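Local coordinates for protein kinase A regulatory subunit (Trypanosoma cruzi, PDB 6HYI) that binds inosine in a cyclic nucleotide-binding domain and, as a putative protein kinase A regulatory subunit, probably controls the activity of a partner kinase catalytic subunit, at residues D92-G97 / T123-T128; E113-T118 / T148-R153; S88-I93 / K103-A108. All blocks are in the same frame, centred on the assembly; numbering follows the deposited sequence.

Contact 1 (D92-G97 / T123-T128); sequences DIIKEG and TVKVCT. With NOS (inosine), chain B.
Ile93 flanks Val124, both side chains projecting from the same face of the sheet, with Ile93 CD1 3.7 Å from Val124 CG2. They sit on the antiparallel sheet of a cyclic nucleotide-binding beta barrel of the cupin type, and they illustrate how such a barrel turns a strand pairing into a pocket wall. With CG1 of Ile93 beside the backbone N (chi1 -56°), its two branches divide the ligand between them: CD1 comes within 3.4 Å of the inosine ribose O4', while CG2 approaches N9 at 3.8 Å, where base and sugar join. Val124 CG2 also borders that ribose oxygen.

Ile93 and Val124 form a non-hydrogen-bonded pair, flanked by two hydrogen-bonded ones. In these, Asp92 and Lys125, and likewise Ile94 and Thr123, each exchange two N-H to O bonds. The other face of the sheet carries Ile94, whose CD1 rests on CB and CD of Lys125, 3.8 Å from the latter's CD. The amine beyond is held by the carbonyl of Asp69, and Thr123 OG1 bonds to Ala75 N. At the far end of the pairing, Asp92 OD2 packs against Cys127 CB at 3.4 Å. Lys95, back on the inosine side, stretches out to the O6/N7 edge of the purine, where its NZ donates a hydrogen bond of 3.1 Å to O6 of inosine.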
loop_
_atom_site.group_PDB
_atom_site.type_symbol
_atom_site.label_atom_id
_atom_site.label_comp_id
_atom_site.label_asym_id
_atom_site.label_seq_id
_atom_site.Cartn_x
_atom_site.Cartn_y
_atom_site.Cartn_z
ATOM N N ASP A 92 -16.302 -8.385 8.597
ATOM C CA ASP A 92 -16.056 -7.620 9.812
ATOM C C ASP A 92 -14.945 -8.275 10.615
ATOM O O ASP A 92 -14.891 -9.502 10.738
ATOM C CB ASP A 92 -17.310 -7.608 10.691
ATOM C CG ASP A 92 -18.451 -6.816 10.088
ATOM O OD1 ASP A 92 -18.197 -5.732 9.526
ATOM O OD2 ASP A 92 -19.608 -7.283 10.192
ATOM N N ILE A 93 -14.068 -7.451 11.176
ATOM C CA ILE A 93 -13.129 -7.890 12.201
ATOM C C ILE A 93 -13.781 -7.619 13.552
ATOM O O ILE A 93 -14.165 -6.482 13.846
ATOM C CB ILE A 93 -11.794 -7.139 12.076
ATOM C CG1 ILE A 93 -11.200 -7.312 10.672
ATOM C CG2 ILE A 93 -10.818 -7.606 13.153
ATOM C CD1 ILE A 93 -10.958 -8.758 10.283
ATOM N N ILE A 94 -13.920 -8.654 14.370
ATOM C CA ILE A 94 -14.676 -8.569 15.616
ATOM C C ILE A 94 -13.761 -8.928 16.778
ATOM O O ILE A 94 -13.175 -10.016 16.802
ATOM C CB ILE A 94 -15.916 -9.474 15.588
ATOM C CG1 ILE A 94 -16.858 -9.030 14.468
ATOM C CG2 ILE A 94 -16.615 -9.462 16.950
ATOM C CD1 ILE A 94 -17.991 -10.006 14.189
ATOM N N LYS A 95 -13.661 -8.019 17.748
ATOM C CA LYS A 95 -12.934 -8.247 18.992
ATOM C C LYS A 95 -13.902 -8.048 20.147
ATOM O O LYS A 95 -14.505 -6.976 20.271
ATOM C CB LYS A 95 -11.781 -7.252 19.134
ATOM C CG LYS A 95 -10.745 -7.327 18.030
ATOM C CD LYS A 95 -9.550 -6.449 18.353
ATOM C CE LYS A 95 -8.553 -6.429 17.203
ATOM N NZ LYS A 95 -7.481 -5.432 17.447
ATOM N N GLU A 96 -14.041 -9.067 20.990
ATOM C CA GLU A 96 -14.906 -8.982 22.163
ATOM C C GLU A 96 -16.312 -8.529 21.773
ATOM O O GLU A 96 -16.905 -7.646 22.394
ATOM C CB GLU A 96 -14.304 -8.071 23.235
ATOM C CG GLU A 96 -13.060 -8.624 23.907
ATOM C CD GLU A 96 -12.404 -7.613 24.831
ATOM O OE1 GLU A 96 -12.437 -6.404 24.514
ATOM O OE2 GLU A 96 -11.859 -8.027 25.876
ATOM N N GLY A 97 -16.835 -9.135 20.710
ATOM C CA GLY A 97 -18.179 -8.861 20.254
ATOM C C GLY A 97 -18.391 -7.519 19.593
ATOM O O GLY A 97 -19.527 -7.210 19.218
ATOM N N THR A 123 -12.064 -12.432 15.411
ATOM C CA THR A 123 -12.985 -13.149 14.544
ATOM C C THR A 123 -13.195 -12.374 13.250
ATOM O O THR A 123 -13.291 -11.147 13.249
ATOM C CB THR A 123 -14.310 -13.356 15.277
ATOM O OG1 THR A 123 -14.080 -14.228 16.385
ATOM C CG2 THR A 123 -15.364 -13.981 14.368
ATOM N N VAL A 124 -13.227 -13.097 12.139
ATOM C CA VAL A 124 -13.435 -12.518 10.816
ATOM C C VAL A 124 -14.763 -13.067 10.327
ATOM O O VAL A 124 -14.872 -14.268 10.059
ATOM C CB VAL A 124 -12.303 -12.907 9.857
ATOM C CG1 VAL A 124 -12.520 -12.305 8.483
ATOM C CG2 VAL A 124 -10.943 -12.484 10.412
ATOM N N LYS A 125 -15.770 -12.203 10.197
ATOM C CA LYS A 125 -17.142 -12.638 9.934
ATOM C C LYS A 125 -17.654 -11.978 8.661
ATOM O O LYS A 125 -17.696 -10.749 8.564
ATOM C CB LYS A 125 -18.034 -12.284 11.121
ATOM C CG LYS A 125 -19.398 -12.938 11.107
ATOM C CD LYS A 125 -20.128 -12.635 12.405
ATOM C CE LYS A 125 -21.501 -13.279 12.433
ATOM N NZ LYS A 125 -21.411 -14.760 12.584
ATOM N N VAL A 126 -18.075 -12.799 7.692
ATOM C CA VAL A 126 -18.522 -12.267 6.407
ATOM C C VAL A 126 -19.775 -11.425 6.605
ATOM O O VAL A 126 -20.738 -11.862 7.247
ATOM C CB VAL A 126 -18.771 -13.430 5.437
ATOM C CG1 VAL A 126 -19.352 -12.927 4.124
ATOM C CG2 VAL A 126 -17.475 -14.186 5.195
ATOM N N CYS A 127 -19.789 -10.219 6.028
ATOM C CA CYS A 127 -20.937 -9.331 6.177
ATOM C C CYS A 127 -21.627 -8.962 4.873
ATOM O O CYS A 127 -22.624 -8.230 4.904
ATOM C CB CYS A 127 -20.579 -8.068 6.976
ATOM S SG CYS A 127 -19.244 -7.096 6.273
ATOM N N THR A 128 -21.139 -9.436 3.738
ATOM C CA THR A 128 -21.863 -9.361 2.479
ATOM C C THR A 128 -22.590 -10.684 2.242
ATOM O O THR A 128 -22.433 -11.647 2.990
ATOM C CB THR A 128 -20.902 -9.046 1.329
ATOM O OG1 THR A 128 -19.755 -9.904 1.427
ATOM C CG2 THR A 128 -20.442 -7.589 1.401
HETATM N N9 NOS B . -7.169 -8.031 12.328
HETATM C C4 NOS B . -7.254 -6.810 12.164
HETATM N N3 NOS B . -7.556 -6.002 11.171
HETATM C C2 NOS B . -7.594 -4.661 11.362
HETATM N N1 NOS B . -7.310 -4.128 12.581
HETATM C C6 NOS B . -6.998 -4.913 13.589
HETATM O O6 NOS B . -6.758 -4.426 14.659
HETATM C C5 NOS B . -6.973 -6.266 13.407
HETATM N N7 NOS B . -6.697 -7.389 14.245
HETATM C C8 NOS B . -6.836 -8.475 13.437
HETATM C "C5'" NOS B . -7.632 -12.309 12.465
HETATM O "O5'" NOS B . -7.063 -11.880 13.694
HETATM C "C4'" NOS B . -7.364 -11.319 11.360
HETATM O "O4'" NOS B . -8.125 -10.094 11.580
HETATM C "C1'" NOS B . -7.331 -9.007 11.267
HETATM C "C2'" NOS B . -6.099 -9.487 10.562
HETATM O "O2'" NOS B . -6.371 -9.650 9.172
HETATM C "C3'" NOS B . -5.923 -10.834 11.236
HETATM O "O3'" NOS B . -5.088 -11.738 10.539
#

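Contact 2 (E113-T118 / T148-R153). With NOS (inosine), chain B.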
loop_
_atom_site.group_PDB
_atom_site.type_symbol
_atom_site.label_atom_id
_atom_site.label_comp_id
_atom_site.label_asym_id
_atom_site.label_seq_id
_atom_site.Cartn_x
_atom_site.Cartn_y
_atom_site.Cartn_z
ATOM N N GLU A 113 -1.540 -13.546 12.227
ATOM C CA GLU A 113 -1.200 -14.818 12.849
ATOM C C GLU A 113 -0.005 -15.467 12.166
ATOM O O GLU A 113 0.829 -16.092 12.827
ATOM C CB GLU A 113 -2.404 -15.744 12.762
ATOM C CG GLU A 113 -3.566 -15.307 13.621
ATOM C CD GLU A 113 -4.293 -14.063 13.132
ATOM O OE1 GLU A 113 -4.259 -13.737 11.916
ATOM O OE2 GLU A 113 -4.931 -13.415 13.989
ATOM N N LEU A 114 0.086 -15.345 10.840
ATOM C CA LEU A 114 1.195 -15.949 10.112
ATOM C C LEU A 114 2.491 -15.176 10.336
ATOM O O LEU A 114 3.569 -15.773 10.427
ATOM C CB LEU A 114 0.863 -16.019 8.620
ATOM C CG LEU A 114 -0.123 -17.110 8.219
ATOM C CD1 LEU A 114 -0.603 -16.910 6.783
ATOM C CD2 LEU A 114 0.537 -18.468 8.361
ATOM N N MET A 115 2.401 -13.851 10.435
ATOM C CA MET A 115 3.597 -13.034 10.619
ATOM C C MET A 115 4.132 -13.156 12.038
ATOM O O MET A 115 5.350 -13.181 12.245
ATOM C CB MET A 115 3.277 -11.574 10.289
ATOM C CG MET A 115 4.469 -10.638 10.344
ATOM S SD MET A 115 4.050 -8.986 9.744
ATOM C CE MET A 115 3.574 -9.288 8.044
ATOM N N TYR A 116 3.242 -13.251 13.021
ATOM C CA TYR A 116 3.656 -13.190 14.417
ATOM C C TYR A 116 3.488 -14.492 15.186
ATOM O O TYR A 116 3.757 -14.514 16.391
ATOM C CB TYR A 116 2.946 -12.037 15.133
ATOM C CG TYR A 116 3.296 -10.692 14.555
ATOM C CD1 TYR A 116 4.573 -10.171 14.701
ATOM C CD2 TYR A 116 2.363 -9.946 13.846
ATOM C CE1 TYR A 116 4.903 -8.941 14.179
ATOM C CE2 TYR A 116 2.683 -8.712 13.310
ATOM C CZ TYR A 116 3.952 -8.210 13.480
ATOM O OH TYR A 116 4.269 -6.978 12.949
ATOM N N ASP A 117 3.056 -15.571 14.535
ATOM C CA ASP A 117 2.964 -16.889 15.168
ATOM C C ASP A 117 2.142 -16.847 16.452
ATOM O O ASP A 117 2.623 -17.126 17.554
ATOM C CB ASP A 117 4.343 -17.503 15.407
ATOM C CG ASP A 117 4.879 -18.211 14.189
ATOM O OD1 ASP A 117 4.511 -19.387 13.976
ATOM O OD2 ASP A 117 5.663 -17.593 13.443
ATOM N N THR A 118 0.869 -16.517 16.288
ATOM C CA THR A 118 -0.034 -16.436 17.416
ATOM C C THR A 118 -1.379 -16.990 16.991
ATOM O O THR A 118 -1.723 -16.953 15.801
ATOM C CB THR A 118 -0.169 -14.984 17.915
ATOM O OG1 THR A 118 -0.855 -14.959 19.172
ATOM C CG2 THR A 118 -0.900 -14.102 16.902
ATOM N N THR A 148 11.551 -10.174 4.924
ATOM C CA THR A 148 11.988 -9.270 5.980
ATOM C C THR A 148 10.853 -8.401 6.514
ATOM O O THR A 148 11.096 -7.264 6.932
ATOM C CB THR A 148 13.159 -8.411 5.494
ATOM O OG1 THR A 148 12.785 -7.724 4.298
ATOM C CG2 THR A 148 14.367 -9.283 5.211
ATOM N N ALA A 149 9.623 -8.924 6.537
ATOM C CA ALA A 149 8.471 -8.107 6.910
ATOM C C ALA A 149 8.643 -7.448 8.267
ATOM O O ALA A 149 8.281 -6.281 8.455
ATOM C CB ALA A 149 7.211 -8.971 6.924
ATOM N N ILE A 150 9.141 -8.196 9.251
ATOM C CA ILE A 150 9.219 -7.633 10.594
ATOM C C ILE A 150 10.279 -6.542 10.661
ATOM O O ILE A 150 10.064 -5.487 11.272
ATOM C CB ILE A 150 9.410 -8.742 11.639
ATOM C CG1 ILE A 150 8.125 -9.584 11.709
ATOM C CG2 ILE A 150 9.791 -8.116 12.963
ATOM C CD1 ILE A 150 8.187 -10.739 12.689
ATOM N N ARG A 151 11.421 -6.754 9.991
ATOM C CA ARG A 151 12.460 -5.729 9.944
ATOM C C ARG A 151 11.962 -4.476 9.240
ATOM O O ARG A 151 12.249 -3.355 9.677
ATOM C CB ARG A 151 13.700 -6.270 9.234
ATOM C CG ARG A 151 14.887 -5.324 9.327
ATOM C CD ARG A 151 15.279 -5.118 10.789
ATOM N NE ARG A 151 16.291 -4.081 10.979
ATOM C CZ ARG A 151 16.015 -2.790 11.146
ATOM N NH1 ARG A 151 14.753 -2.375 11.137
ATOM N NH2 ARG A 151 16.999 -1.915 11.318
ATOM N N ARG A 152 11.222 -4.648 8.142
ATOM C CA ARG A 152 10.688 -3.499 7.415
ATOM C C ARG A 152 9.725 -2.704 8.287
ATOM O O ARG A 152 9.811 -1.471 8.366
ATOM C CB ARG A 152 9.998 -3.962 6.134
ATOM C CG ARG A 152 9.491 -2.809 5.294
ATOM C CD ARG A 152 8.808 -3.309 4.054
ATOM N NE ARG A 152 9.661 -4.192 3.262
ATOM C CZ ARG A 152 9.496 -5.504 3.173
ATOM N NH1 ARG A 152 8.517 -6.101 3.845
ATOM N NH2 ARG A 152 10.318 -6.217 2.416
ATOM N N ARG A 153 8.832 -3.399 8.992
ATOM C CA ARG A 153 7.946 -2.698 9.909
ATOM C C ARG A 153 8.736 -1.942 10.961
ATOM O O ARG A 153 8.407 -0.801 11.298
ATOM C CB ARG A 153 6.985 -3.693 10.556
ATOM C CG ARG A 153 5.899 -4.129 9.579
ATOM C CD ARG A 153 5.185 -5.408 10.003
ATOM N NE ARG A 153 3.952 -5.487 9.246
ATOM C CZ ARG A 153 2.734 -5.595 9.754
ATOM N NH1 ARG A 153 2.542 -5.740 11.058
ATOM N NH2 ARG A 153 1.709 -5.575 8.922
HETATM N N9 NOS B . -7.169 -8.031 12.328
HETATM C C4 NOS B . -7.254 -6.810 12.164
HETATM N N3 NOS B . -7.556 -6.002 11.171
HETATM C C2 NOS B . -7.594 -4.661 11.362
HETATM N N1 NOS B . -7.310 -4.128 12.581
HETATM C C6 NOS B . -6.998 -4.913 13.589
HETATM O O6 NOS B . -6.758 -4.426 14.659
HETATM C C5 NOS B . -6.973 -6.266 13.407
HETATM N N7 NOS B . -6.697 -7.389 14.245
HETATM C C8 NOS B . -6.836 -8.475 13.437
HETATM C "C5'" NOS B . -7.632 -12.309 12.465
HETATM O "O5'" NOS B . -7.063 -11.880 13.694
HETATM C "C4'" NOS B . -7.364 -11.319 11.360
HETATM O "O4'" NOS B . -8.125 -10.094 11.580
HETATM C "C1'" NOS B . -7.331 -9.007 11.267
HETATM C "C2'" NOS B . -6.099 -9.487 10.562
HETATM O "O2'" NOS B . -6.371 -9.650 9.172
HETATM C "C3'" NOS B . -5.923 -10.834 11.236
HETATM O "O3'" NOS B . -5.088 -11.738 10.539
#
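Met115 is the bump of this interface, and it enters a hollow on helix 149-160 lined by Ala149, Ile150 and Arg153. Its chain leaves the helix extended, with CG anti to the backbone N (chi1 -176°), and turns only at its last torsion, which brings the methyl CE onto Ala149 CB at 3.8 Å. SD meanwhile lies over one face of the Arg153 guanidinium, offset toward its rim, 3.5 Å from NE. On the remaining wall Met115 and Ile150 run past one another head to tail, Met115 CG to Ile150 CG1 at 4.0 Å.

A second bump stands beside the first. The Tyr116 ring takes Met115 CG over the centre of one face, and Ile150 CD1 reaches its CE1 at 4.0 Å. Arg153 NH1 comes to the ring's edge and donates to Tyr116 OH, a 2.8 Å bond bent to 142° at the hydrogen. Ring and guanidinium planes stand 57° apart. Arg153 is thus fixed from several directions, since its NE also forms a salt bridge to Asp179.

Glu113, about one turn before Tyr116 on the same helix, receives hydrogen bonds from inosine O3' and O5', consistent with helix 111-116 being the helix of the phosphate-binding cassette known from this domain family. That short helix lies between strands 108-109 and 123-126 in sequence; Tyr141 of helix 138-145 and the loop residue Leu45 pack against Met115, while helix 149-160 meets it through the Met115-Tyr116 end.

Contact 3 (S88-I93 / K103-A108); sequences SGHADI and KTEGTA. With NOS (inosine), chain B.
CB of His90 begins its path 3.4 Å from Lys103 O; the ring beyond it is covered by one methyl, while its edge atoms find separate partners. The imidazole lies under the Thr104 methyl: CG2 stands 3.6 Å from the ring centroid, only 7° off its normal, a CH-pi contact over the face. ND1 turns back to donate to Gly89 O at 3.0 Å, the oxygen near the ring plane but the donor well above the carbonyl plane. At the edge, CE1 is met by Glu105 OE2, 2.9 Å away, with carboxylate and ring nearly coplanar.

Next to the ring along the backbone, the two segments pair as an antiparallel hairpin of the cyclic nucleotide-binding barrel. Ala91 and Lys103 exchange two backbone hydrogen bonds before Thr104 to Thr107 swing away in a type II turn. Lys103, bent at chi2 (-79°), lays CG 3.8 Å from Ile93 CD1 and brings CE near the inosine O2'. Its NZ then donates to Ala108 O at 2.8 Å and bonds Tyr172 OH as well.

A water accepts from Gly89 N and donates to Glu105 OE2 at 2.7 Å, tying the carboxylate to segment 88-93. Glu105 N, by contrast, is buried without a partner. The approach of His90 CE1 to Glu105 OE2 is unusually short for a carbon, which leaves the ring's orientation doubtful; a carboxylate oxygen so close to the ring plane could favour a protonated imidazole.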
loop_
_atom_site.group_PDB
_atom_site.type_symbol
_atom_site.label_atom_id
_atom_site.label_comp_id
_atom_site.label_asym_id
_atom_site.label_seq_id
_atom_site.Cartn_x
_atom_site.Cartn_y
_atom_site.Cartn_z
ATOM N N SER A 88 -13.789 -10.811 -3.645
ATOM C CA SER A 88 -14.961 -9.960 -3.528
ATOM C C SER A 88 -15.698 -10.320 -2.252
ATOM O O SER A 88 -15.571 -11.429 -1.722
ATOM C CB SER A 88 -15.884 -10.099 -4.735
ATOM O OG SER A 88 -16.240 -11.464 -4.905
ATOM N N GLY A 89 -16.478 -9.368 -1.769
ATOM C CA GLY A 89 -17.128 -9.508 -0.489
ATOM C C GLY A 89 -16.387 -8.757 0.601
ATOM O O GLY A 89 -15.236 -8.340 0.443
ATOM N N HIS A 90 -17.081 -8.564 1.719
ATOM C CA HIS A 90 -16.536 -7.860 2.867
ATOM C C HIS A 90 -16.666 -8.728 4.107
ATOM O O HIS A 90 -17.550 -9.585 4.209
ATOM C CB HIS A 90 -17.291 -6.563 3.169
ATOM C CG HIS A 90 -17.277 -5.554 2.065
ATOM N ND1 HIS A 90 -16.530 -5.693 0.916
ATOM C CD2 HIS A 90 -17.930 -4.373 1.949
ATOM C CE1 HIS A 90 -16.725 -4.642 0.139
ATOM N NE2 HIS A 90 -17.566 -3.826 0.745
ATOM N N ALA A 91 -15.804 -8.458 5.088
ATOM C CA ALA A 91 -15.850 -9.172 6.354
ATOM C C ALA A 91 -15.566 -8.215 7.503
ATOM O O ALA A 91 -14.710 -7.331 7.391
ATOM C CB ALA A 91 -14.838 -10.327 6.376
ATOM N N ASP A 92 -16.302 -8.385 8.597
ATOM C CA ASP A 92 -16.056 -7.620 9.812
ATOM C C ASP A 92 -14.945 -8.275 10.615
ATOM O O ASP A 92 -14.891 -9.502 10.738
ATOM C CB ASP A 92 -17.310 -7.608 10.691
ATOM C CG ASP A 92 -18.451 -6.816 10.088
ATOM O OD1 ASP A 92 -18.197 -5.732 9.526
ATOM O OD2 ASP A 92 -19.608 -7.283 10.192
ATOM N N ILE A 93 -14.068 -7.451 11.176
ATOM C CA ILE A 93 -13.129 -7.890 12.201
ATOM C C ILE A 93 -13.781 -7.619 13.552
ATOM O O ILE A 93 -14.165 -6.482 13.846
ATOM C CB ILE A 93 -11.794 -7.139 12.076
ATOM C CG1 ILE A 93 -11.200 -7.312 10.672
ATOM C CG2 ILE A 93 -10.818 -7.606 13.153
ATOM C CD1 ILE A 93 -10.958 -8.758 10.283
ATOM N N LYS A 103 -12.923 -5.406 6.368
ATOM C CA LYS A 103 -12.056 -5.894 5.304
ATOM C C LYS A 103 -12.855 -5.951 4.010
ATOM O O LYS A 103 -13.960 -6.501 3.983
ATOM C CB LYS A 103 -11.546 -7.298 5.627
ATOM C CG LYS A 103 -10.504 -7.341 6.754
ATOM C CD LYS A 103 -9.125 -6.929 6.284
ATOM C CE LYS A 103 -8.095 -7.043 7.419
ATOM N NZ LYS A 103 -6.721 -6.752 6.938
ATOM N N THR A 104 -12.292 -5.407 2.947
ATOM C CA THR A 104 -12.970 -5.303 1.665
ATOM C C THR A 104 -12.138 -5.971 0.570
ATOM O O THR A 104 -11.096 -6.584 0.828
ATOM C CB THR A 104 -13.282 -3.838 1.350
ATOM O OG1 THR A 104 -12.062 -3.095 1.300
ATOM C CG2 THR A 104 -14.182 -3.251 2.432
ATOM N N GLU A 105 -12.609 -5.864 -0.670
ATOM C CA GLU A 105 -11.962 -6.581 -1.755
ATOM C C GLU A 105 -10.495 -6.196 -1.864
ATOM O O GLU A 105 -10.123 -5.026 -1.729
ATOM C CB GLU A 105 -12.679 -6.325 -3.085
ATOM C CG GLU A 105 -12.832 -4.863 -3.467
ATOM C CD GLU A 105 -14.036 -4.183 -2.810
ATOM O OE1 GLU A 105 -14.275 -2.996 -3.119
ATOM O OE2 GLU A 105 -14.744 -4.822 -1.998
ATOM N N GLY A 106 -9.665 -7.205 -2.100
ATOM C CA GLY A 106 -8.239 -7.013 -2.236
ATOM C C GLY A 106 -7.459 -7.108 -0.951
ATOM O O GLY A 106 -6.225 -7.196 -1.016
ATOM N N THR A 107 -8.126 -7.092 0.200
ATOM C CA THR A 107 -7.427 -7.124 1.477
ATOM C C THR A 107 -7.185 -8.560 1.917
ATOM O O THR A 107 -7.744 -9.512 1.369
ATOM C CB THR A 107 -8.178 -6.339 2.558
ATOM O OG1 THR A 107 -9.418 -6.989 2.888
ATOM C CG2 THR A 107 -8.434 -4.904 2.091
ATOM N N ALA A 108 -6.327 -8.706 2.923
ATOM C CA ALA A 108 -5.965 -10.008 3.453
ATOM C C ALA A 108 -6.484 -10.176 4.873
ATOM O O ALA A 108 -6.610 -9.211 5.630
ATOM C CB ALA A 108 -4.441 -10.169 3.459
HETATM N N9 NOS B . -7.169 -8.031 12.328
HETATM C C4 NOS B . -7.254 -6.810 12.164
HETATM N N3 NOS B . -7.556 -6.002 11.171
HETATM C C2 NOS B . -7.594 -4.661 11.362
HETATM N N1 NOS B . -7.310 -4.128 12.581
HETATM C C6 NOS B . -6.998 -4.913 13.589
HETATM O O6 NOS B . -6.758 -4.426 14.659
HETATM C C5 NOS B . -6.973 -6.266 13.407
HETATM N N7 NOS B . -6.697 -7.389 14.245
HETATM C C8 NOS B . -6.836 -8.475 13.437
HETATM C "C5'" NOS B . -7.632 -12.309 12.465
HETATM O "O5'" NOS B . -7.063 -11.880 13.694
HETATM C "C4'" NOS B . -7.364 -11.319 11.360
HETATM O "O4'" NOS B . -8.125 -10.094 11.580
HETATM C "C1'" NOS B . -7.331 -9.007 11.267
HETATM C "C2'" NOS B . -6.099 -9.487 10.562
HETATM O "O2'" NOS B . -6.371 -9.650 9.172
HETATM C "C3'" NOS B . -5.923 -10.834 11.236
HETATM O "O3'" NOS B . -5.088 -11.738 10.539
HETATM O O HOH W 1 -16.413 -6.707 -2.929
#

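Overall arrangement
All three contacts border the inosine bound to the first of the two cyclic nucleotide-binding domains. Contacts 1 and 3 share strand 91-95 in one four-stranded sheet, with centres about 10 Å apart; they touch where Cys127 N probably bonds to His90 O. Contact 2 stands apart, its centre about 22 Å from that of contact 1 and about 20 Å from that of contact 3, on the helical side. Along the chain contact 3 closes first, and contact 2 opens before contact 1 has closed, so those two cross. Helix 111-116 is inserted between barrel strands, and the ligand is gripped by sheet and helix together while helix 149-160 packs against that helix, a layout that could link binding to helix position.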